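Local coordinates for protein alpha,alpha-trehalose-phosphate synthase (UDP-forming) (Burkholderia multivorans, PDB 5UOF) that belongs to glycosyltransferase family 20 and folds as a GT-B enzyme of two Rossmann-like domains, at residues A[12-17]-A[137-142]; A[160-165]-A[193-198]; A[165-170]-A[200-205]; A[232-237]-A[446-451]. All coordinates share one frame; numbering follows the deposited sequence.

All four contacts gather at one end of the N-terminal mixed sheet. Contact 1 pairs strands 12-16 and 135-139, and contact 2 pairs the next strands of the same sheet, 159-162 and 191-194, their centres about 12 Å apart. Contact 3 shares Ile165 with contact 2, uses helix 197-209, which both reach, and lies about 9 Å from it between centres; their segments alternate along the chain. Contact 4 comes last and spans over 200 residues, bringing helix 450-472 back to the loop after strand 226-232, about 12 Å from contact 2 between centres. Contacts 1 to 3 lie within the N-terminal domain, and contact 4 fastens the end of the chain to it.

Contact 1 (A[12-17]-A[137-142]); sequences LIVVSN and WVHDYH
Val15 O is met by two donors of the facing strand: the backbone N-H of His139, with N 3.0 Å away, and the weaker CA-H of Val138. The imidazole of His139 also turns its edge to this oxygen. Two further bonds, Trp137 N to Ile13 O at 2.7 Å and Val15 N to Trp137 O at 2.9 Å, continue the parallel pairing of strands 12-16 and 135-139 in the Rossmann-like N-terminal domain, which Leu135 extends with a bond to Ile13. On one face of the sheet, Leu12 CD1 touches Trp137 CB at 4.0 Å and its CD2 lies at the indole edge, while His139 NE2 stands over the centre of the indole ring and ND1 of the same imidazole bonds to His164. Val15 CB meets Val138 CG2 at 4.2 Å on the other face. Beyond the strands, Asn17 comes up to His142, its amide plane 76° from the imidazole and ND2 3.6 Å from CD2. CG beside its own backbone N (chi1 -63°) brings the amide there. Asn17 OD1 takes a water that also donates to His139 O, and bonds to Tyr85; ND2 donates to a second water, itself bonded to Asp140 OD2. A third water links Asn17 N to His139 O. Past the strands, then, polar bonding between the two segments runs through water, which together with Tyr85 holds the Asn17 amide.

Contact 2 (A[160-165]-A[193-198]); sequences GFFLHI and GFQTDA
The Phe162 ring presents its edge to the Gln195 carboxamide, with OE1 near the ring plane and 3.7 Å from CZ, and the two flat groups stand 76° apart. His164 NE2, hydrogen-bonded to His139 ND1, lies at the edge of the same ring, whose CD2 in turn rests over one face of the imidazole. With CG anti to its backbone N (chi1 -173°), the phenyl ring lies across the neighbouring strand, CE1 3.3 Å from Phe194 O and CD1 beside Gly193, where there is no side chain; Trp453 packs edge-to-face against it. Phe194 offers an edge to Leu163, whose CD2 is 4.1 Å from Phe194 CD1. Strands 159-162 and 191-194 run side by side and parallel, joined through helices 170-173 and 179-186 as a beta-alpha-beta crossover of the N-terminal Rossmann-like sheet. Gly193 N donates to Phe161 O at 2.7 Å, and Leu163 N to Gly193 O at 3.0 Å in a nearly straight bond. Past the strand ends a side chain takes over from the backbone. Gln195, bent at chi2 (-85°), folds its amide back so that NE2 donates to His164 O at 3.1 Å, with that oxygen almost in the amide plane. Its OE1 accepts from Ile235 N, so both ends of the amide are engaged and its rotation is set. Gln195 N donates to a water 2.8 Å away that sits close to Leu163 O and Ile165 O.

Contact 3 (A[165-170]-A[200-205]); sequences IPFPSP and RQAFTD
Ala202 CB is pressed against the backbone of the 165-170 loop, 3.4 Å from Phe167 O and 3.5 Å from Pro168 O. Beside it the two phenyl rings form a T-shaped pair: the edge of Phe203 points to the face of Phe167, with centroids 5.6 Å apart and planes at 79°. A chi1 of -166° stretches Phe167 away from its own N and carries the ring to the helix, where CZ comes to 3.9 Å from Phe203 CD1. Farther along, Pro170 CG packs on Asp205 CB at 3.9 Å, and one water donates to both Pro168 O and Ala202 O, bridging loop and helix. In the next shell, Asp199 OD1 accepts from Phe167 N at the root of the aromatic side chain; Asp205 receives Gln201 NE2 on OD1 and forms a salt bridge through OD2 with Arg209 of the second subunit, tying this helix face to the dimer interface. Phe203 is wedged among Val183 and Met186 of helix 179-186, Val230 of strand 226-232 and Phe194 at the end of strand 191-194.

Contact 4 (A[232-237]-A[446-451]); sequences AYPIGV and RANDLS. With EDO (1,2-ethanediol), chain G.
Asn448 crosses Pro234 at about a right angle: ND2 lies 3.6 Å from Pro234 CG and donates to Pro234 O at 3.2 Å. The donor stands above the carbonyl plane, 51° out of it, while the oxygen is close to the amide plane. A chi1 of 179° extends Asn448 away from its own N to the loop, and Glu404 takes a further bond from ND2. Ile235 and Leu450 run alongside each other and point the same way, with CG2 of Ile235 3.9 Å from Leu450 CD1. Here the last long helix, 450-472, comes back to the N-terminal domain, as in many GT-B proteins; Trp453 also touches Ile235. Gly236 CA, which bears no side chain, approaches Asn448 O to 3.6 Å. Leu450 N, next to the N-cap, donates to Val237 O at 2.9 Å. The N-cap is Asp449, whose OD1 accepts from Ser451 N at 2.9 Å. A 1,2-ethanediol molecule, probably from the crystallisation liquor, bonds through O1 to Asp449 OD2 and through O2 to Arg446 O and Asp449 N.

Contact 1 (A[12-17]-A[137-142])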
loop_
_atom_site.group_PDB
_atom_site.type_symbol
_atom_site.label_atom_id
_atom_site.label_comp_id
_atom_site.label_asym_id
_atom_site.label_seq_id
_atom_site.Cartn_x
_atom_site.Cartn_y
_atom_site.Cartn_z
ATOM N N LEU A 12 3.860 -36.949 -5.621
ATOM C CA LEU A 12 3.572 -35.526 -5.560
ATOM C C LEU A 12 2.117 -35.313 -5.951
ATOM O O LEU A 12 1.670 -35.809 -6.990
ATOM C CB LEU A 12 4.493 -34.745 -6.495
ATOM C CG LEU A 12 4.278 -33.228 -6.492
ATOM C CD1 LEU A 12 4.602 -32.644 -5.123
ATOM C CD2 LEU A 12 5.110 -32.572 -7.602
ATOM N N ILE A 13 1.382 -34.597 -5.110
ATOM C CA ILE A 13 0.002 -34.221 -5.376
ATOM C C ILE A 13 0.011 -32.724 -5.641
ATOM O O ILE A 13 0.219 -31.930 -4.720
ATOM C CB ILE A 13 -0.925 -34.569 -4.197
ATOM C CG1 ILE A 13 -0.667 -36.005 -3.706
ATOM C CG2 ILE A 13 -2.404 -34.322 -4.554
ATOM C CD1 ILE A 13 -0.969 -37.106 -4.705
ATOM N N VAL A 14 -0.183 -32.333 -6.893
ATOM C CA VAL A 14 -0.298 -30.925 -7.253
ATOM C C VAL A 14 -1.763 -30.522 -7.168
ATOM O O VAL A 14 -2.636 -31.201 -7.722
ATOM C CB VAL A 14 0.266 -30.671 -8.661
ATOM C CG1 VAL A 14 -0.164 -29.299 -9.163
ATOM C CG2 VAL A 14 1.791 -30.788 -8.660
ATOM N N VAL A 15 -2.035 -29.419 -6.474
ATOM C CA VAL A 15 -3.379 -28.865 -6.353
ATOM C C VAL A 15 -3.336 -27.447 -6.920
ATOM O O VAL A 15 -2.585 -26.597 -6.419
ATOM C CB VAL A 15 -3.858 -28.859 -4.892
ATOM C CG1 VAL A 15 -5.233 -28.215 -4.772
ATOM C CG2 VAL A 15 -3.881 -30.278 -4.328
ATOM N N SER A 16 -4.123 -27.191 -7.969
ATOM C CA SER A 16 -4.119 -25.869 -8.593
ATOM C C SER A 16 -5.483 -25.568 -9.205
ATOM O O SER A 16 -6.423 -26.362 -9.112
ATOM C CB SER A 16 -3.028 -25.762 -9.659
ATOM O OG SER A 16 -3.365 -26.510 -10.816
ATOM N N ASN A 17 -5.568 -24.414 -9.878
ATOM C CA ASN A 17 -6.854 -23.910 -10.360
ATOM C C ASN A 17 -7.421 -24.794 -11.458
ATOM O O ASN A 17 -8.633 -25.032 -11.502
ATOM C CB ASN A 17 -6.716 -22.481 -10.899
ATOM C CG ASN A 17 -6.291 -21.482 -9.847
ATOM O OD1 ASN A 17 -6.665 -21.587 -8.682
ATOM N ND2 ASN A 17 -5.505 -20.497 -10.261
ATOM N N TRP A 137 1.285 -30.209 -2.908
ATOM C CA TRP A 137 1.798 -28.902 -3.330
ATOM C C TRP A 137 0.644 -28.066 -3.876
ATOM O O TRP A 137 0.154 -28.328 -4.980
ATOM C CB TRP A 137 2.892 -29.073 -4.379
ATOM C CG TRP A 137 3.662 -27.805 -4.668
ATOM C CD1 TRP A 137 3.478 -26.579 -4.097
ATOM C CD2 TRP A 137 4.733 -27.664 -5.599
ATOM N NE1 TRP A 137 4.376 -25.676 -4.616
ATOM C CE2 TRP A 137 5.161 -26.320 -5.539
ATOM C CE3 TRP A 137 5.382 -28.547 -6.476
ATOM C CZ2 TRP A 137 6.199 -25.837 -6.326
ATOM C CZ3 TRP A 137 6.420 -28.053 -7.265
ATOM C CH2 TRP A 137 6.814 -26.716 -7.177
ATOM N N VAL A 138 0.229 -27.045 -3.107
ATOM C CA VAL A 138 -0.907 -26.177 -3.421
ATOM C C VAL A 138 -0.404 -24.878 -4.038
ATOM O O VAL A 138 0.549 -24.267 -3.534
ATOM C CB VAL A 138 -1.729 -25.889 -2.150
ATOM C CG1 VAL A 138 -2.935 -25.004 -2.472
ATOM C CG2 VAL A 138 -2.158 -27.201 -1.486
ATOM N N HIS A 139 -1.069 -24.418 -5.099
ATOM C CA HIS A 139 -0.605 -23.260 -5.860
ATOM C C HIS A 139 -1.570 -22.090 -5.787
ATOM O O HIS A 139 -2.724 -22.197 -6.214
ATOM C CB HIS A 139 -0.345 -23.645 -7.312
ATOM C CG HIS A 139 0.884 -24.470 -7.459
ATOM N ND1 HIS A 139 2.113 -23.913 -7.751
ATOM C CD2 HIS A 139 1.100 -25.787 -7.243
ATOM C CE1 HIS A 139 3.027 -24.868 -7.756
ATOM N NE2 HIS A 139 2.438 -26.011 -7.445
ATOM N N ASP A 140 -1.073 -20.982 -5.235
ATOM C CA ASP A 140 -1.563 -19.618 -5.416
ATOM C C ASP A 140 -2.794 -19.250 -4.591
ATOM O O ASP A 140 -3.375 -20.078 -3.881
ATOM C CB ASP A 140 -1.833 -19.333 -6.893
ATOM C CG ASP A 140 -1.417 -17.917 -7.290
ATOM O OD1 ASP A 140 -0.796 -17.218 -6.447
ATOM O OD2 ASP A 140 -1.716 -17.489 -8.426
ATOM N N TYR A 141 -3.188 -17.979 -4.708
ATOM C CA TYR A 141 -4.005 -17.328 -3.692
ATOM C C TYR A 141 -5.452 -17.821 -3.653
ATOM O O TYR A 141 -6.104 -17.658 -2.614
ATOM C CB TYR A 141 -3.950 -15.805 -3.903
ATOM C CG TYR A 141 -4.515 -15.338 -5.225
ATOM C CD1 TYR A 141 -3.753 -15.388 -6.394
ATOM C CD2 TYR A 141 -5.820 -14.865 -5.310
ATOM C CE1 TYR A 141 -4.286 -14.980 -7.601
ATOM C CE2 TYR A 141 -6.356 -14.447 -6.507
ATOM C CZ TYR A 141 -5.586 -14.508 -7.650
ATOM O OH TYR A 141 -6.131 -14.097 -8.845
ATOM N N HIS A 142 -5.981 -18.387 -4.746
ATOM C CA HIS A 142 -7.348 -18.905 -4.697
ATOM C C HIS A 142 -7.468 -20.073 -3.738
ATOM O O HIS A 142 -8.579 -20.388 -3.291
ATOM C CB HIS A 142 -7.824 -19.377 -6.080
ATOM C CG HIS A 142 -7.892 -18.298 -7.123
ATOM N ND1 HIS A 142 -8.887 -17.343 -7.143
ATOM C CD2 HIS A 142 -7.117 -18.054 -8.204
ATOM C CE1 HIS A 142 -8.709 -16.544 -8.180
ATOM N NE2 HIS A 142 -7.641 -16.954 -8.839
HETATM O O HOH W 1 -4.877 -20.612 -6.627
HETATM O O HOH W 2 -3.359 -22.542 -9.199
HETATM O O HOH W 3 -3.984 -18.168 -9.386
#

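Contact 2 (A[160-165]-A[193-198])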
loop_
_atom_site.group_PDB
_atom_site.type_symbol
_atom_site.label_atom_id
_atom_site.label_comp_id
_atom_site.label_asym_id
_atom_site.label_seq_id
_atom_site.Cartn_x
_atom_site.Cartn_y
_atom_site.Cartn_z
ATOM N N GLY A 160 2.829 -28.145 1.041
ATOM C CA GLY A 160 3.508 -26.906 0.719
ATOM C C GLY A 160 2.594 -25.965 -0.040
ATOM O O GLY A 160 1.688 -26.393 -0.757
ATOM N N PHE A 161 2.852 -24.668 0.115
ATOM C CA PHE A 161 2.118 -23.627 -0.588
ATOM C C PHE A 161 3.123 -22.799 -1.363
ATOM O O PHE A 161 4.209 -22.513 -0.856
ATOM C CB PHE A 161 1.349 -22.716 0.406
ATOM C CG PHE A 161 0.511 -21.643 -0.255
ATOM C CD1 PHE A 161 -0.623 -21.977 -0.992
ATOM C CD2 PHE A 161 0.831 -20.295 -0.101
ATOM C CE1 PHE A 161 -1.402 -20.989 -1.588
ATOM C CE2 PHE A 161 0.051 -19.303 -0.696
ATOM C CZ PHE A 161 -1.060 -19.648 -1.438
ATOM N N PHE A 162 2.779 -22.431 -2.596
ATOM C CA PHE A 162 3.562 -21.435 -3.321
ATOM C C PHE A 162 2.645 -20.315 -3.783
ATOM O O PHE A 162 1.670 -20.556 -4.503
ATOM C CB PHE A 162 4.319 -22.021 -4.517
ATOM C CG PHE A 162 5.248 -21.014 -5.147
ATOM C CD1 PHE A 162 6.463 -20.737 -4.548
ATOM C CD2 PHE A 162 4.869 -20.278 -6.269
ATOM C CE1 PHE A 162 7.308 -19.768 -5.075
ATOM C CE2 PHE A 162 5.721 -19.327 -6.813
ATOM C CZ PHE A 162 6.941 -19.068 -6.213
ATOM N N LEU A 163 2.965 -19.093 -3.367
ATOM C CA LEU A 163 2.232 -17.902 -3.772
ATOM C C LEU A 163 2.879 -17.317 -5.022
ATOM O O LEU A 163 4.053 -16.936 -4.998
ATOM C CB LEU A 163 2.235 -16.874 -2.642
ATOM C CG LEU A 163 1.331 -15.664 -2.871
ATOM C CD1 LEU A 163 -0.155 -16.108 -2.826
ATOM C CD2 LEU A 163 1.630 -14.608 -1.804
ATOM N N HIS A 164 2.119 -17.246 -6.116
ATOM C CA HIS A 164 2.670 -16.734 -7.366
ATOM C C HIS A 164 2.617 -15.213 -7.468
ATOM O O HIS A 164 3.357 -14.632 -8.269
ATOM C CB HIS A 164 1.935 -17.347 -8.556
ATOM C CG HIS A 164 2.134 -18.823 -8.687
ATOM N ND1 HIS A 164 2.798 -19.387 -9.757
ATOM C CD2 HIS A 164 1.776 -19.848 -7.880
ATOM C CE1 HIS A 164 2.835 -20.699 -9.602
ATOM N NE2 HIS A 164 2.212 -21.007 -8.478
ATOM N N ILE A 165 1.775 -14.562 -6.672
ATOM C CA ILE A 165 1.621 -13.107 -6.686
ATOM C C ILE A 165 2.418 -12.535 -5.515
ATOM O O ILE A 165 2.949 -13.307 -4.703
ATOM C CB ILE A 165 0.130 -12.727 -6.629
ATOM C CG1 ILE A 165 -0.501 -13.192 -5.316
ATOM C CG2 ILE A 165 -0.611 -13.343 -7.814
ATOM C CD1 ILE A 165 -1.875 -12.599 -5.095
ATOM N N GLY A 193 6.046 -20.961 0.374
ATOM C CA GLY A 193 7.008 -20.419 -0.568
ATOM C C GLY A 193 6.486 -19.175 -1.251
ATOM O O GLY A 193 5.285 -19.049 -1.512
ATOM N N PHE A 194 7.411 -18.261 -1.539
ATOM C CA PHE A 194 7.124 -16.970 -2.139
ATOM C C PHE A 194 8.026 -16.739 -3.344
ATOM O O PHE A 194 9.043 -17.411 -3.527
ATOM C CB PHE A 194 7.326 -15.837 -1.125
ATOM C CG PHE A 194 6.443 -15.953 0.083
ATOM C CD1 PHE A 194 5.179 -15.401 0.074
ATOM C CD2 PHE A 194 6.878 -16.633 1.210
ATOM C CE1 PHE A 194 4.348 -15.521 1.180
ATOM C CE2 PHE A 194 6.062 -16.755 2.317
ATOM C CZ PHE A 194 4.796 -16.187 2.300
ATOM N N GLN A 195 7.665 -15.739 -4.149
ATOM C CA GLN A 195 8.478 -15.426 -5.322
ATOM C C GLN A 195 9.826 -14.824 -4.927
ATOM O O GLN A 195 10.867 -15.211 -5.474
ATOM C CB GLN A 195 7.720 -14.486 -6.266
ATOM C CG GLN A 195 6.508 -15.155 -6.968
ATOM C CD GLN A 195 6.879 -15.927 -8.243
ATOM O OE1 GLN A 195 8.026 -16.352 -8.431
ATOM N NE2 GLN A 195 5.903 -16.088 -9.132
ATOM N N THR A 196 9.834 -13.848 -4.008
ATOM C CA THR A 196 11.052 -13.085 -3.745
ATOM C C THR A 196 11.336 -13.018 -2.251
ATOM O O THR A 196 10.465 -13.281 -1.424
ATOM C CB THR A 196 10.961 -11.649 -4.286
ATOM O OG1 THR A 196 9.979 -10.909 -3.546
ATOM C CG2 THR A 196 10.599 -11.640 -5.775
ATOM N N ASP A 197 12.582 -12.645 -1.921
ATOM C CA ASP A 197 12.936 -12.451 -0.518
ATOM C C ASP A 197 12.047 -11.404 0.137
ATOM O O ASP A 197 11.710 -11.530 1.318
ATOM C CB ASP A 197 14.405 -12.044 -0.389
ATOM C CG ASP A 197 14.899 -12.109 1.044
ATOM O OD1 ASP A 197 14.924 -13.220 1.616
ATOM O OD2 ASP A 197 15.260 -11.052 1.601
ATOM N N ALA A 198 11.653 -10.374 -0.612
ATOM C CA ALA A 198 10.801 -9.332 -0.052
ATOM C C ALA A 198 9.446 -9.890 0.355
ATOM O O ALA A 198 8.913 -9.521 1.406
ATOM C CB ALA A 198 10.634 -8.195 -1.059
HETATM O O HOH W 4 5.103 -14.671 -3.609
#

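Contact 3 (A[165-170]-A[200-205])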
loop_
_atom_site.group_PDB
_atom_site.type_symbol
_atom_site.label_atom_id
_atom_site.label_comp_id
_atom_site.label_asym_id
_atom_site.label_seq_id
_atom_site.Cartn_x
_atom_site.Cartn_y
_atom_site.Cartn_z
ATOM N N ILE A 165 1.775 -14.562 -6.672
ATOM C CA ILE A 165 1.621 -13.107 -6.686
ATOM C C ILE A 165 2.418 -12.535 -5.515
ATOM O O ILE A 165 2.949 -13.307 -4.703
ATOM C CB ILE A 165 0.130 -12.727 -6.629
ATOM C CG1 ILE A 165 -0.501 -13.192 -5.316
ATOM C CG2 ILE A 165 -0.611 -13.343 -7.814
ATOM C CD1 ILE A 165 -1.875 -12.599 -5.095
ATOM N N PRO A 166 2.571 -11.214 -5.401
ATOM C CA PRO A 166 3.313 -10.653 -4.262
ATOM C C PRO A 166 2.636 -10.966 -2.939
ATOM O O PRO A 166 1.444 -11.264 -2.879
ATOM C CB PRO A 166 3.295 -9.139 -4.534
ATOM C CG PRO A 166 3.026 -9.018 -6.034
ATOM C CD PRO A 166 2.055 -10.156 -6.285
ATOM N N PHE A 167 3.422 -10.921 -1.862
ATOM C CA PHE A 167 2.822 -10.906 -0.530
ATOM C C PHE A 167 3.079 -9.542 0.085
ATOM O O PHE A 167 4.245 -9.158 0.263
ATOM C CB PHE A 167 3.360 -12.014 0.374
ATOM C CG PHE A 167 2.523 -12.219 1.597
ATOM C CD1 PHE A 167 1.360 -12.959 1.520
ATOM C CD2 PHE A 167 2.871 -11.634 2.811
ATOM C CE1 PHE A 167 0.551 -13.131 2.647
ATOM C CE2 PHE A 167 2.072 -11.815 3.940
ATOM C CZ PHE A 167 0.919 -12.572 3.854
ATOM N N PRO A 168 2.031 -8.779 0.393
ATOM C CA PRO A 168 2.225 -7.401 0.841
ATOM C C PRO A 168 2.752 -7.313 2.265
ATOM O O PRO A 168 2.547 -8.203 3.094
ATOM C CB PRO A 168 0.821 -6.801 0.733
ATOM C CG PRO A 168 -0.092 -7.971 1.012
ATOM C CD PRO A 168 0.612 -9.186 0.431
ATOM N N SER A 169 3.446 -6.201 2.537
ATOM C CA SER A 169 3.914 -5.909 3.886
ATOM C C SER A 169 2.724 -5.775 4.848
ATOM O O SER A 169 1.590 -5.550 4.420
ATOM C CB SER A 169 4.747 -4.631 3.874
ATOM O OG SER A 169 3.986 -3.558 3.361
ATOM N N PRO A 170 2.958 -5.936 6.159
ATOM C CA PRO A 170 1.812 -6.037 7.091
ATOM C C PRO A 170 0.880 -4.838 7.056
ATOM O O PRO A 170 -0.342 -5.009 7.133
ATOM C CB PRO A 170 2.489 -6.192 8.461
ATOM C CG PRO A 170 3.833 -6.781 8.159
ATOM C CD PRO A 170 4.241 -6.226 6.827
ATOM N N ARG A 200 8.852 -13.065 1.178
ATOM C CA ARG A 200 9.154 -13.875 2.354
ATOM C C ARG A 200 9.293 -13.008 3.599
ATOM O O ARG A 200 8.774 -13.355 4.671
ATOM C CB ARG A 200 10.437 -14.674 2.104
ATOM C CG ARG A 200 10.900 -15.511 3.284
ATOM C CD ARG A 200 12.400 -15.791 3.238
ATOM N NE ARG A 200 13.173 -14.551 3.283
ATOM C CZ ARG A 200 13.357 -13.827 4.386
ATOM N NH1 ARG A 200 12.826 -14.218 5.539
ATOM N NH2 ARG A 200 14.066 -12.707 4.336
ATOM N N GLN A 201 9.986 -11.871 3.475
ATOM C CA GLN A 201 10.189 -11.002 4.630
ATOM C C GLN A 201 8.893 -10.335 5.067
ATOM O O GLN A 201 8.696 -10.118 6.266
ATOM C CB GLN A 201 11.241 -9.936 4.323
ATOM C CG GLN A 201 11.652 -9.138 5.557
ATOM C CD GLN A 201 12.369 -9.991 6.596
ATOM O OE1 GLN A 201 13.378 -10.631 6.295
ATOM N NE2 GLN A 201 11.860 -9.994 7.825
ATOM N N ALA A 202 8.011 -9.989 4.119
ATOM C CA ALA A 202 6.724 -9.400 4.489
ATOM C C ALA A 202 5.918 -10.353 5.360
ATOM O O ALA A 202 5.314 -9.942 6.362
ATOM C CB ALA A 202 5.930 -9.033 3.232
ATOM N N PHE A 203 5.888 -11.634 4.986
ATOM C CA PHE A 203 5.185 -12.632 5.784
ATOM C C PHE A 203 5.844 -12.789 7.149
ATOM O O PHE A 203 5.165 -12.803 8.183
ATOM C CB PHE A 203 5.161 -13.955 5.017
ATOM C CG PHE A 203 4.460 -15.071 5.733
ATOM C CD1 PHE A 203 3.074 -15.099 5.817
ATOM C CD2 PHE A 203 5.182 -16.116 6.300
ATOM C CE1 PHE A 203 2.421 -16.138 6.474
ATOM C CE2 PHE A 203 4.533 -17.161 6.956
ATOM C CZ PHE A 203 3.150 -17.169 7.043
ATOM N N THR A 204 7.175 -12.898 7.165
ATOM C CA THR A 204 7.911 -13.022 8.419
ATOM C C THR A 204 7.674 -11.812 9.316
ATOM O O THR A 204 7.485 -11.958 10.530
ATOM C CB THR A 204 9.403 -13.198 8.122
ATOM O OG1 THR A 204 9.584 -14.383 7.337
ATOM C CG2 THR A 204 10.189 -13.350 9.403
ATOM N N ASP A 205 7.673 -10.613 8.728
ATOM C CA ASP A 205 7.395 -9.399 9.490
ATOM C C ASP A 205 6.038 -9.475 10.175
ATOM O O ASP A 205 5.903 -9.086 11.338
ATOM C CB ASP A 205 7.436 -8.172 8.581
ATOM C CG ASP A 205 8.852 -7.710 8.270
ATOM O OD1 ASP A 205 9.810 -8.211 8.893
ATOM O OD2 ASP A 205 8.997 -6.829 7.394
HETATM O O HOH W 5 2.627 -9.017 5.847
#

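Contact 4 (A[232-237]-A[446-451])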
loop_
_atom_site.group_PDB
_atom_site.type_symbol
_atom_site.label_atom_id
_atom_site.label_comp_id
_atom_site.label_asym_id
_atom_site.label_seq_id
_atom_site.Cartn_x
_atom_site.Cartn_y
_atom_site.Cartn_z
ATOM N N ALA A 232 11.902 -18.238 -0.329
ATOM C CA ALA A 232 11.652 -17.693 -1.656
ATOM C C ALA A 232 12.135 -18.683 -2.707
ATOM O O ALA A 232 13.235 -19.239 -2.584
ATOM C CB ALA A 232 12.362 -16.349 -1.850
ATOM N N TYR A 233 11.300 -18.914 -3.720
ATOM C CA TYR A 233 11.593 -19.811 -4.846
ATOM C C TYR A 233 11.197 -19.073 -6.118
ATOM O O TYR A 233 10.120 -19.323 -6.672
ATOM C CB TYR A 233 10.816 -21.132 -4.751
ATOM C CG TYR A 233 10.850 -21.856 -3.417
ATOM C CD1 TYR A 233 10.044 -21.453 -2.363
ATOM C CD2 TYR A 233 11.650 -22.980 -3.229
ATOM C CE1 TYR A 233 10.064 -22.121 -1.146
ATOM C CE2 TYR A 233 11.671 -23.666 -2.022
ATOM C CZ TYR A 233 10.869 -23.229 -0.984
ATOM O OH TYR A 233 10.879 -23.886 0.218
ATOM N N PRO A 234 12.001 -18.108 -6.568
ATOM C CA PRO A 234 11.626 -17.331 -7.765
ATOM C C PRO A 234 11.474 -18.227 -8.991
ATOM O O PRO A 234 12.354 -19.025 -9.305
ATOM C CB PRO A 234 12.792 -16.346 -7.928
ATOM C CG PRO A 234 13.919 -16.898 -7.095
ATOM C CD PRO A 234 13.242 -17.613 -5.950
ATOM N N ILE A 235 10.344 -18.092 -9.681
ATOM C CA ILE A 235 10.043 -18.935 -10.839
ATOM C C ILE A 235 10.818 -18.429 -12.049
ATOM O O ILE A 235 10.736 -17.246 -12.405
ATOM C CB ILE A 235 8.534 -18.948 -11.128
ATOM C CG1 ILE A 235 7.770 -19.617 -9.986
ATOM C CG2 ILE A 235 8.245 -19.671 -12.449
ATOM C CD1 ILE A 235 6.273 -19.799 -10.270
ATOM N N GLY A 236 11.540 -19.334 -12.711
ATOM C CA GLY A 236 12.285 -19.001 -13.899
ATOM C C GLY A 236 11.693 -19.612 -15.152
ATOM O O GLY A 236 10.525 -20.029 -15.191
ATOM N N VAL A 237 12.516 -19.671 -16.198
ATOM C CA VAL A 237 12.112 -20.199 -17.496
ATOM C C VAL A 237 13.187 -21.171 -17.961
ATOM O O VAL A 237 14.124 -21.473 -17.214
ATOM C CB VAL A 237 11.908 -19.075 -18.527
ATOM C CG1 VAL A 237 10.837 -18.100 -18.047
ATOM C CG2 VAL A 237 13.229 -18.344 -18.786
ATOM N N ARG A 446 20.003 -18.567 -16.514
ATOM C CA ARG A 446 20.506 -19.931 -16.621
ATOM C C ARG A 446 20.800 -20.541 -15.259
ATOM O O ARG A 446 20.763 -21.770 -15.118
ATOM C CB ARG A 446 21.756 -19.957 -17.490
ATOM C CG ARG A 446 21.465 -19.786 -18.973
ATOM C CD ARG A 446 22.765 -19.766 -19.769
ATOM N NE ARG A 446 22.520 -19.855 -21.200
ATOM C CZ ARG A 446 23.322 -19.341 -22.131
ATOM N NH1 ARG A 446 24.422 -18.680 -21.783
ATOM N NH2 ARG A 446 23.013 -19.477 -23.414
ATOM N N ALA A 447 21.113 -19.716 -14.264
ATOM C CA ALA A 447 21.423 -20.209 -12.928
ATOM C C ALA A 447 20.182 -20.408 -12.076
ATOM O O ALA A 447 20.272 -21.024 -11.012
ATOM C CB ALA A 447 22.379 -19.259 -12.209
ATOM N N ASN A 448 19.037 -19.897 -12.516
ATOM C CA ASN A 448 17.764 -20.116 -11.837
ATOM C C ASN A 448 16.714 -20.454 -12.893
ATOM O O ASN A 448 15.709 -19.761 -13.057
ATOM C CB ASN A 448 17.347 -18.892 -11.020
ATOM C CG ASN A 448 16.027 -19.098 -10.329
ATOM O OD1 ASN A 448 15.720 -20.216 -9.914
ATOM N ND2 ASN A 448 15.210 -18.043 -10.242
ATOM N N ASP A 449 16.954 -21.529 -13.643
ATOM C CA ASP A 449 15.960 -21.916 -14.631
ATOM C C ASP A 449 14.794 -22.622 -13.932
ATOM O O ASP A 449 14.810 -22.853 -12.722
ATOM C CB ASP A 449 16.597 -22.744 -15.764
ATOM C CG ASP A 449 16.940 -24.191 -15.384
ATOM O OD1 ASP A 449 16.453 -24.739 -14.386
ATOM O OD2 ASP A 449 17.720 -24.810 -16.139
ATOM N N LEU A 450 13.749 -22.914 -14.706
ATOM C CA LEU A 450 12.497 -23.388 -14.119
ATOM C C LEU A 450 12.691 -24.652 -13.282
ATOM O O LEU A 450 11.919 -24.899 -12.342
ATOM C CB LEU A 450 11.473 -23.628 -15.229
ATOM C CG LEU A 450 10.066 -24.098 -14.844
ATOM C CD1 LEU A 450 9.455 -23.174 -13.780
ATOM C CD2 LEU A 450 9.176 -24.100 -16.087
ATOM N N SER A 451 13.711 -25.465 -13.596
ATOM C CA SER A 451 13.925 -26.672 -12.808
ATOM C C SER A 451 14.365 -26.358 -11.384
ATOM O O SER A 451 14.158 -27.185 -10.488
ATOM C CB SER A 451 14.957 -27.582 -13.484
ATOM O OG SER A 451 16.272 -27.110 -13.265
HETATM C C1 EDO G . 19.824 -25.573 -12.964
HETATM O O1 EDO G . 19.496 -25.893 -14.325
HETATM C C2 EDO G . 20.296 -24.123 -12.864
HETATM O O2 EDO G . 19.302 -23.233 -13.400
HETATM O O HOH W 6 13.059 -21.338 -11.236
HETATM O O HOH W 7 13.972 -20.741 -7.915
HETATM O O HOH W 8 15.223 -18.555 -15.931
#